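Ketosynthase (Streptomyces sp. MSC090213JE08, PDB 6KXD) probably condenses a fatty acyl group with malonyl-ACP to give a 3-oxoacyl-ACP, as the ketosynthase of a highly reducing type II polyketide synthase. Local coordinates at residues P272-L285 with A307-Y320. Residues are numbered along the deposited sequence; the frame is centred on the assembly and turned at random.
Sequences PNRDGIARGIRLAL and ANDKTESAAIVDVY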
loop_
_atom_site.group_PDB
_atom_site.type_symbol
_atom_site.label_atom_id
_atom_site.label_comp_id
_atom_site.label_asym_id
_atom_site.label_seq_id
_atom_site.Cartn_x
_atom_site.Cartn_y
_atom_site.Cartn_z
ATOM N N PRO A 272 -18.290 1.484 -6.618
ATOM C CA PRO A 272 -17.988 0.070 -6.776
ATOM C C PRO A 272 -18.487 -0.348 -8.159
ATOM O O PRO A 272 -19.290 0.374 -8.763
ATOM C CB PRO A 272 -18.799 -0.607 -5.668
ATOM C CG PRO A 272 -19.990 0.295 -5.537
ATOM C CD PRO A 272 -19.479 1.703 -5.774
ATOM N N ASN A 273 -18.002 -1.483 -8.608
ATOM C CA ASN A 273 -18.291 -1.969 -9.930
ATOM C C ASN A 273 -18.677 -3.429 -9.820
ATOM O O ASN A 273 -17.948 -4.252 -9.297
ATOM C CB ASN A 273 -17.082 -1.807 -10.837
ATOM C CG ASN A 273 -17.400 -2.141 -12.278
ATOM O OD1 ASN A 273 -17.331 -3.308 -12.672
ATOM N ND2 ASN A 273 -17.723 -1.120 -13.041
ATOM N N ARG A 274 -19.865 -3.766 -10.328
ATOM C CA ARG A 274 -20.361 -5.096 -10.186
ATOM C C ARG A 274 -19.420 -6.133 -10.845
ATOM O O ARG A 274 -19.110 -7.186 -10.295
ATOM C CB ARG A 274 -21.763 -5.085 -10.817
ATOM C CG ARG A 274 -22.420 -6.442 -10.974
ATOM C CD ARG A 274 -23.720 -6.161 -11.704
ATOM N NE ARG A 274 -24.339 -7.382 -12.153
ATOM C CZ ARG A 274 -25.567 -7.452 -12.654
ATOM N NH1 ARG A 274 -26.272 -6.346 -12.841
ATOM N NH2 ARG A 274 -26.082 -8.630 -12.945
ATOM N N ASP A 275 -19.061 -5.869 -12.114
ATOM C CA ASP A 275 -18.212 -6.787 -12.924
ATOM C C ASP A 275 -16.849 -6.959 -12.239
ATOM O O ASP A 275 -16.306 -8.081 -12.152
ATOM C CB ASP A 275 -18.065 -6.262 -14.363
ATOM C CG ASP A 275 -19.336 -6.394 -15.201
ATOM O OD1 ASP A 275 -20.377 -6.884 -14.659
ATOM O OD2 ASP A 275 -19.280 -6.033 -16.399
ATOM N N GLY A 276 -16.320 -5.835 -11.739
ATOM C CA GLY A 276 -15.039 -5.819 -11.056
ATOM C C GLY A 276 -15.054 -6.675 -9.798
ATOM O O GLY A 276 -14.189 -7.533 -9.569
ATOM N N ILE A 277 -16.075 -6.496 -8.961
ATOM C CA ILE A 277 -16.199 -7.348 -7.765
ATOM C C ILE A 277 -16.348 -8.819 -8.187
ATOM O O ILE A 277 -15.731 -9.708 -7.622
ATOM C CB ILE A 277 -17.356 -6.896 -6.868
ATOM C CG1 ILE A 277 -17.193 -5.437 -6.434
ATOM C CG2 ILE A 277 -17.492 -7.834 -5.668
ATOM C CD1 ILE A 277 -18.343 -4.908 -5.653
ATOM N N ALA A 278 -17.213 -9.087 -9.170
ATOM C CA ALA A 278 -17.464 -10.451 -9.587
ATOM C C ALA A 278 -16.162 -11.102 -10.085
ATOM O O ALA A 278 -15.847 -12.226 -9.746
ATOM C CB ALA A 278 -18.568 -10.471 -10.640
ATOM N N ARG A 279 -15.366 -10.360 -10.856
ATOM C CA ARG A 279 -14.086 -10.882 -11.357
ATOM C C ARG A 279 -13.177 -11.270 -10.190
ATOM O O ARG A 279 -12.518 -12.245 -10.232
ATOM C CB ARG A 279 -13.415 -9.850 -12.264
ATOM C CG ARG A 279 -13.729 -10.035 -13.741
ATOM C CD ARG A 279 -12.844 -9.191 -14.663
ATOM N NE ARG A 279 -11.553 -8.804 -14.080
ATOM C CZ ARG A 279 -10.449 -9.557 -14.068
ATOM N NH1 ARG A 279 -10.401 -10.732 -14.683
ATOM N NH2 ARG A 279 -9.389 -9.119 -13.416
ATOM N N GLY A 280 -13.094 -10.401 -9.192
ATOM C CA GLY A 280 -12.290 -10.655 -8.010
ATOM C C GLY A 280 -12.713 -11.919 -7.290
ATOM O O GLY A 280 -11.892 -12.750 -6.936
ATOM N N ILE A 281 -14.024 -12.080 -7.123
ATOM C CA ILE A 281 -14.544 -13.290 -6.468
ATOM C C ILE A 281 -14.117 -14.504 -7.299
ATOM O O ILE A 281 -13.573 -15.448 -6.758
ATOM C CB ILE A 281 -16.068 -13.196 -6.249
ATOM C CG1 ILE A 281 -16.419 -12.045 -5.316
ATOM C CG2 ILE A 281 -16.621 -14.514 -5.724
ATOM C CD1 ILE A 281 -17.900 -11.749 -5.215
ATOM N N ARG A 282 -14.325 -14.446 -8.622
ATOM C CA ARG A 282 -14.044 -15.605 -9.446
ATOM C C ARG A 282 -12.555 -15.929 -9.406
ATOM O O ARG A 282 -12.183 -17.080 -9.395
ATOM C CB ARG A 282 -14.486 -15.418 -10.900
ATOM C CG ARG A 282 -15.985 -15.286 -11.087
ATOM C CD ARG A 282 -16.367 -15.186 -12.558
ATOM N NE ARG A 282 -17.738 -14.724 -12.742
ATOM C CZ ARG A 282 -18.794 -15.515 -12.771
ATOM N NH1 ARG A 282 -18.666 -16.805 -12.506
ATOM N NH2 ARG A 282 -19.975 -15.019 -13.089
ATOM N N LEU A 283 -11.701 -14.897 -9.410
ATOM C CA LEU A 283 -10.244 -15.108 -9.363
ATOM C C LEU A 283 -9.829 -15.793 -8.061
ATOM O O LEU A 283 -8.979 -16.712 -8.042
ATOM C CB LEU A 283 -9.557 -13.754 -9.531
ATOM C CG LEU A 283 -9.506 -13.243 -10.967
ATOM C CD1 LEU A 283 -9.131 -11.766 -11.003
ATOM C CD2 LEU A 283 -8.533 -14.070 -11.798
ATOM N N ALA A 284 -10.461 -15.368 -6.972
ATOM C CA ALA A 284 -10.206 -15.879 -5.683
ATOM C C ALA A 284 -10.610 -17.358 -5.596
ATOM O O ALA A 284 -9.865 -18.208 -5.067
ATOM C CB ALA A 284 -10.944 -15.043 -4.667
ATOM N N LEU A 285 -11.791 -17.671 -6.133
ATOM C CA LEU A 285 -12.237 -19.068 -6.109
ATOM C C LEU A 285 -11.269 -19.925 -6.937
ATOM O O LEU A 285 -10.890 -20.996 -6.528
ATOM C CB LEU A 285 -13.680 -19.135 -6.610
ATOM C CG LEU A 285 -14.715 -18.337 -5.821
ATOM C CD1 LEU A 285 -16.061 -18.375 -6.518
ATOM C CD2 LEU A 285 -14.847 -18.808 -4.391
ATOM N N ALA A 307 -25.058 2.520 -2.707
ATOM C CA ALA A 307 -24.349 1.977 -3.877
ATOM C C ALA A 307 -23.663 0.653 -3.533
ATOM O O ALA A 307 -23.851 -0.344 -4.255
ATOM C CB ALA A 307 -23.360 2.988 -4.425
ATOM N N ASN A 308 -22.898 0.608 -2.428
ATOM C CA ASN A 308 -22.021 -0.504 -2.249
ATOM C C ASN A 308 -22.844 -1.780 -2.176
ATOM O O ASN A 308 -22.521 -2.757 -2.823
ATOM C CB ASN A 308 -21.145 -0.501 -0.992
ATOM C CG ASN A 308 -20.421 -1.826 -0.855
ATOM O OD1 ASN A 308 -19.502 -2.106 -1.631
ATOM N ND2 ASN A 308 -20.868 -2.695 0.048
ATOM N N ASP A 309 -23.886 -1.762 -1.330
ATOM C CA ASP A 309 -24.515 -2.981 -0.911
ATOM C C ASP A 309 -25.283 -3.542 -2.121
ATOM O O ASP A 309 -25.240 -4.729 -2.369
ATOM C CB ASP A 309 -25.308 -2.748 0.389
ATOM C CG ASP A 309 -24.473 -2.355 1.611
ATOM O OD1 ASP A 309 -23.230 -2.425 1.559
ATOM O OD2 ASP A 309 -25.067 -1.990 2.624
ATOM N N LYS A 310 -25.888 -2.677 -2.931
ATOM C CA LYS A 310 -26.676 -3.187 -4.072
ATOM C C LYS A 310 -25.708 -3.714 -5.136
ATOM O O LYS A 310 -25.895 -4.801 -5.687
ATOM C CB LYS A 310 -27.692 -2.165 -4.584
ATOM C CG LYS A 310 -27.135 -0.849 -5.097
ATOM C CD LYS A 310 -28.082 -0.076 -6.019
ATOM C CE LYS A 310 -27.346 0.961 -6.854
ATOM N NZ LYS A 310 -28.262 1.994 -7.397
ATOM N N THR A 311 -24.583 -3.021 -5.330
ATOM C CA THR A 311 -23.557 -3.515 -6.314
ATOM C C THR A 311 -22.909 -4.832 -5.864
ATOM O O THR A 311 -22.735 -5.810 -6.611
ATOM C CB THR A 311 -22.516 -2.425 -6.568
ATOM O OG1 THR A 311 -23.232 -1.259 -6.920
ATOM C CG2 THR A 311 -21.565 -2.798 -7.678
ATOM N N GLU A 312 -22.477 -4.884 -4.606
ATOM C CA GLU A 312 -21.816 -6.052 -4.157
ATOM C C GLU A 312 -22.746 -7.282 -4.195
ATOM O O GLU A 312 -22.353 -8.366 -4.544
ATOM C CB GLU A 312 -21.332 -5.816 -2.742
ATOM C CG GLU A 312 -20.503 -6.957 -2.288
ATOM C CD GLU A 312 -19.790 -6.774 -0.966
ATOM O OE1 GLU A 312 -18.904 -7.596 -0.702
ATOM O OE2 GLU A 312 -20.132 -5.839 -0.224
ATOM N N SER A 313 -24.004 -7.077 -3.788
ATOM C CA SER A 313 -24.997 -8.107 -3.844
ATOM C C SER A 313 -25.126 -8.633 -5.286
ATOM O O SER A 313 -25.159 -9.823 -5.512
ATOM C CB SER A 313 -26.318 -7.575 -3.356
ATOM O OG SER A 313 -27.271 -8.592 -3.464
ATOM N N ALA A 314 -25.218 -7.696 -6.224
ATOM C CA ALA A 314 -25.388 -8.031 -7.630
ATOM C C ALA A 314 -24.202 -8.881 -8.090
ATOM O O ALA A 314 -24.376 -9.800 -8.847
ATOM C CB ALA A 314 -25.533 -6.775 -8.453
ATOM N N ALA A 315 -22.981 -8.557 -7.614
ATOM C CA ALA A 315 -21.804 -9.254 -8.059
ATOM C C ALA A 315 -21.806 -10.671 -7.510
ATOM O O ALA A 315 -21.382 -11.636 -8.183
ATOM C CB ALA A 315 -20.569 -8.489 -7.621
ATOM N N ILE A 316 -22.205 -10.773 -6.237
ATOM C CA ILE A 316 -22.287 -12.039 -5.551
ATOM C C ILE A 316 -23.288 -12.944 -6.308
ATOM O O ILE A 316 -22.989 -14.097 -6.599
ATOM C CB ILE A 316 -22.648 -11.846 -4.061
ATOM C CG1 ILE A 316 -21.449 -11.279 -3.290
ATOM C CG2 ILE A 316 -23.111 -13.163 -3.440
ATOM C CD1 ILE A 316 -21.783 -10.718 -1.922
ATOM N N VAL A 317 -24.442 -12.383 -6.642
ATOM C CA VAL A 317 -25.491 -13.134 -7.332
ATOM C C VAL A 317 -25.009 -13.495 -8.748
ATOM O O VAL A 317 -25.282 -14.596 -9.233
ATOM C CB VAL A 317 -26.821 -12.355 -7.330
ATOM C CG1 VAL A 317 -27.857 -13.013 -8.237
ATOM C CG2 VAL A 317 -27.376 -12.178 -5.927
ATOM N N ASP A 318 -24.254 -12.601 -9.409
ATOM C CA ASP A 318 -23.652 -12.945 -10.692
ATOM C C ASP A 318 -22.804 -14.204 -10.576
ATOM O O ASP A 318 -22.863 -15.058 -11.449
ATOM C CB ASP A 318 -22.726 -11.872 -11.254
ATOM C CG ASP A 318 -23.442 -10.717 -11.907
ATOM O OD1 ASP A 318 -24.672 -10.819 -12.097
ATOM O OD2 ASP A 318 -22.751 -9.719 -12.211
ATOM N N VAL A 319 -21.976 -14.294 -9.527
ATOM C CA VAL A 319 -21.022 -15.323 -9.452
ATOM C C VAL A 319 -21.671 -16.631 -8.980
ATOM O O VAL A 319 -21.267 -17.706 -9.384
ATOM C CB VAL A 319 -19.861 -14.931 -8.519
ATOM C CG1 VAL A 319 -19.029 -16.141 -8.152
ATOM C CG2 VAL A 319 -19.017 -13.828 -9.147
ATOM N N TYR A 320 -22.603 -16.531 -8.045
ATOM C CA TYR A 320 -23.081 -17.697 -7.332
ATOM C C TYR A 320 -24.405 -18.191 -7.906
ATOM O O TYR A 320 -24.867 -19.225 -7.486
ATOM C CB TYR A 320 -23.244 -17.396 -5.841
ATOM C CG TYR A 320 -21.930 -17.396 -5.108
ATOM C CD1 TYR A 320 -21.436 -18.565 -4.551
ATOM C CD2 TYR A 320 -21.150 -16.252 -5.018
ATOM C CE1 TYR A 320 -20.216 -18.594 -3.901
ATOM C CE2 TYR A 320 -19.934 -16.264 -4.360
ATOM C CZ TYR A 320 -19.463 -17.437 -3.805
ATOM O OH TYR A 320 -18.271 -17.492 -3.149
#
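Arg274 grips Asp318 side-on across two helices of the thiolase fold, 274-288 and 306-320, in the C-terminal half of the ketosynthase. Arg274 NE donates to Asp318 OD2 (2.8 Å), on its syn side but tilted out of the carboxylate plane. Arg274 NH2 meets the syn lone pair of Asp318 OD1 at 2.7 Å, nearly straight (166°). Guanidinium and carboxylate are nearly coplanar, and the methyl of Ala314 lies over one face of the guanidinium. With CG anti to the backbone N (chi1 171°) and the chain extended as far as NE, Arg274 reaches across to Asp318, its side chain a knob among Thr311, Ala314, Ala315 and Asp318. An alanine in place of Asp318 would probably leave this guanidinium without its counter-charge and free to turn over Ala314. Asp275 OD1 stands 4.4 Å from Asp318 OD2, a like charge that Arg274 probably offsets.

The axes of segments 274-285 and 307-320 approach to 8.1 Å and cross at -47°, close because Ala278 and Ala315 meet there; Ala315 CB sits 3.3 Å from Arg274 O. Farther along, Val319 is the knob among Ala278, Ile281, Arg282 and Leu285, while one face of the Arg282 guanidinium, toward its rim, lies against Val319 CA. Ile281 CG2 touches Val319 CG1 and Tyr320 CE2, and Ile281 CD1 meets Ile316 CG1. Ile277 and Ile281 also pack on strands 387-394 and 398-405 of the core sheet; Tyr320 OH hydrogen-bonds Gln389. At the start of its helix Asn273 is the N-cap, its OD1 accepting from Gly276 N, and Pro272 CG rests 3.9 Å from Thr311 OG1, a hydroxyl bonded back to Ala307 O.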